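Protein translation factor SUI1 homolog (PDB 5ZCY) probably acts as an archaeal translation initiation factor of the SUI1 family (aIF1), with likely mRNA-binding activity. Local coordinates at residues A[24-29]-A[36-41]. Residues are numbered along the deposited sequence; the frame is centred on the assembly and turned at random.
Sequences IKVYIE and VKTIIE
Tyr27 lays its ring over Ile39: Ile39 CB lies 3.9 Å from the ring centroid, 15° off the normal, a CH-pi contact displaced toward the rim. With CG wedged between backbone N and carbonyl carbon (chi1 57°), the ring leans across the neighbouring strand. Tyr27 OH donates a very short 2.5 Å hydrogen bond to Glu41 OE1 near the ring plane. The carboxylate is turned 57° from the ring. Glu29 rests its CG 3.7 Å from Ile39 CG1; its OE1 stays 4.1 Å from Lys37 NZ, and a water bridges them, weakly on the lysine side. Beneath these side chains, segments 24-29 and 36-41 pair as the antiparallel hairpin in the middle of the mixed five-stranded sheet of the SUI1 fold. Paired N-H...O=C bonds join Lys25 with Glu41, Tyr27 with Ile39 and Glu29 with Lys37; Ile39 N to Tyr27 O is almost straight. On the opposite face, Val26 CG1 presses tightly on Thr38 CG2 (3.5 Å), while Val26 and Ile40 pack on Ile82 of helix 82-88. Further out, salt bridges from Glu29 to Arg71 and from Lys37 to Glu73 reach strand 71-75, and Thr38 OG1 hydrogen-bonds Gly76 O and His78 N.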
loop_
_atom_site.group_PDB
_atom_site.type_symbol
_atom_site.label_atom_id
_atom_site.label_comp_id
_atom_site.label_asym_id
_atom_site.label_seq_id
_atom_site.Cartn_x
_atom_site.Cartn_y
_atom_site.Cartn_z
ATOM N N ILE A 24 1.413 -6.884 -6.127
ATOM C CA ILE A 24 1.075 -5.877 -5.076
ATOM C C ILE A 24 -0.253 -5.220 -5.492
ATOM O O ILE A 24 -0.252 -4.534 -6.466
ATOM C CB ILE A 24 2.159 -4.860 -4.843
ATOM C CG1 ILE A 24 3.427 -5.631 -4.351
ATOM C CG2 ILE A 24 1.770 -3.828 -3.831
ATOM C CD1 ILE A 24 4.639 -4.763 -4.427
ATOM N N LYS A 25 -1.340 -5.447 -4.777
ATOM C CA LYS A 25 -2.620 -4.930 -5.063
ATOM C C LYS A 25 -2.911 -3.755 -4.159
ATOM O O LYS A 25 -2.708 -3.857 -2.972
ATOM C CB LYS A 25 -3.696 -5.963 -4.835
ATOM C CG LYS A 25 -3.567 -7.270 -5.559
ATOM C CD LYS A 25 -3.571 -6.997 -6.997
ATOM C CE LYS A 25 -3.854 -8.286 -7.798
ATOM N NZ LYS A 25 -3.456 -8.125 -9.217
ATOM N N VAL A 26 -3.471 -2.713 -4.726
ATOM C CA VAL A 26 -3.823 -1.518 -3.983
ATOM C C VAL A 26 -5.295 -1.263 -4.275
ATOM O O VAL A 26 -5.663 -1.082 -5.456
ATOM C CB VAL A 26 -3.003 -0.303 -4.308
ATOM C CG1 VAL A 26 -3.415 0.912 -3.454
ATOM C CG2 VAL A 26 -1.517 -0.572 -4.198
ATOM N N TYR A 27 -6.109 -1.160 -3.245
ATOM C CA TYR A 27 -7.562 -0.998 -3.484
ATOM C C TYR A 27 -8.165 -0.236 -2.334
ATOM O O TYR A 27 -7.507 -0.042 -1.360
ATOM C CB TYR A 27 -8.212 -2.330 -3.655
ATOM C CG TYR A 27 -8.082 -3.361 -2.573
ATOM C CD1 TYR A 27 -7.031 -4.231 -2.550
ATOM C CD2 TYR A 27 -9.027 -3.491 -1.531
ATOM C CE1 TYR A 27 -6.873 -5.226 -1.561
ATOM C CE2 TYR A 27 -8.849 -4.418 -0.545
ATOM C CZ TYR A 27 -7.809 -5.323 -0.562
ATOM O OH TYR A 27 -7.571 -6.309 0.355
ATOM N N ILE A 28 -9.431 0.121 -2.414
ATOM C CA ILE A 28 -10.072 0.941 -1.386
ATOM C C ILE A 28 -11.055 0.129 -0.660
ATOM O O ILE A 28 -11.769 -0.733 -1.237
ATOM C CB ILE A 28 -10.858 2.088 -2.035
ATOM C CG1 ILE A 28 -9.980 2.972 -2.815
ATOM C CG2 ILE A 28 -11.753 2.785 -0.995
ATOM C CD1 ILE A 28 -8.940 3.583 -1.956
ATOM N N GLU A 29 -11.117 0.304 0.657
ATOM C CA GLU A 29 -12.180 -0.255 1.548
ATOM C C GLU A 29 -12.862 0.930 2.223
ATOM O O GLU A 29 -12.365 2.051 2.324
ATOM C CB GLU A 29 -11.645 -1.211 2.599
ATOM C CG GLU A 29 -11.279 -2.600 2.056
ATOM C CD GLU A 29 -10.787 -3.613 3.059
ATOM O OE1 GLU A 29 -10.466 -3.253 4.204
ATOM O OE2 GLU A 29 -10.634 -4.854 2.652
ATOM N N VAL A 36 -12.777 6.746 3.418
ATOM C CA VAL A 36 -12.270 5.519 2.822
ATOM C C VAL A 36 -10.866 5.245 3.306
ATOM O O VAL A 36 -10.219 6.136 3.858
ATOM C CB VAL A 36 -12.366 5.411 1.322
ATOM C CG1 VAL A 36 -13.845 5.615 0.836
ATOM C CG2 VAL A 36 -11.497 6.385 0.643
ATOM N N LYS A 37 -10.405 4.045 3.050
ATOM C CA LYS A 37 -9.053 3.608 3.384
ATOM C C LYS A 37 -8.450 2.912 2.175
ATOM O O LYS A 37 -9.139 2.241 1.413
ATOM C CB LYS A 37 -8.946 2.782 4.590
ATOM C CG LYS A 37 -9.775 1.587 4.612
ATOM C CD LYS A 37 -9.729 0.933 6.028
ATOM C CE LYS A 37 -10.385 -0.404 6.091
ATOM N NZ LYS A 37 -10.308 -0.880 7.541
ATOM N N THR A 38 -7.140 3.046 2.034
ATOM C CA THR A 38 -6.363 2.402 0.980
ATOM C C THR A 38 -5.688 1.157 1.553
ATOM O O THR A 38 -5.014 1.285 2.607
ATOM C CB THR A 38 -5.326 3.312 0.426
ATOM O OG1 THR A 38 -5.905 4.481 -0.105
ATOM C CG2 THR A 38 -4.441 2.707 -0.671
ATOM N N ILE A 39 -5.874 0.008 0.915
ATOM C CA ILE A 39 -5.293 -1.230 1.335
ATOM C C ILE A 39 -4.219 -1.581 0.347
ATOM O O ILE A 39 -4.385 -1.498 -0.864
ATOM C CB ILE A 39 -6.328 -2.390 1.338
ATOM C CG1 ILE A 39 -7.619 -1.996 2.063
ATOM C CG2 ILE A 39 -5.717 -3.692 1.795
ATOM C CD1 ILE A 39 -7.384 -1.606 3.486
ATOM N N ILE A 40 -3.039 -1.938 0.924
ATOM C CA ILE A 40 -1.905 -2.490 0.063
ATOM C C ILE A 40 -1.686 -3.951 0.535
ATOM O O ILE A 40 -1.335 -4.189 1.726
ATOM C CB ILE A 40 -0.610 -1.672 0.262
ATOM C CG1 ILE A 40 -0.868 -0.218 -0.060
ATOM C CG2 ILE A 40 0.477 -2.253 -0.591
ATOM C CD1 ILE A 40 0.162 0.678 0.616
ATOM N N GLU A 41 -1.920 -4.833 -0.397
ATOM C CA GLU A 41 -1.815 -6.289 -0.119
ATOM C C GLU A 41 -0.861 -6.882 -1.082
ATOM O O GLU A 41 -0.622 -6.432 -2.179
ATOM C CB GLU A 41 -3.227 -6.938 -0.325
ATOM C CG GLU A 41 -3.614 -8.289 0.155
ATOM C CD GLU A 41 -5.131 -8.361 -0.186
ATOM O OE1 GLU A 41 -5.911 -8.090 0.671
ATOM O OE2 GLU A 41 -5.490 -8.525 -1.401
HETATM O O HOH W 1 -11.863 -3.038 6.473
#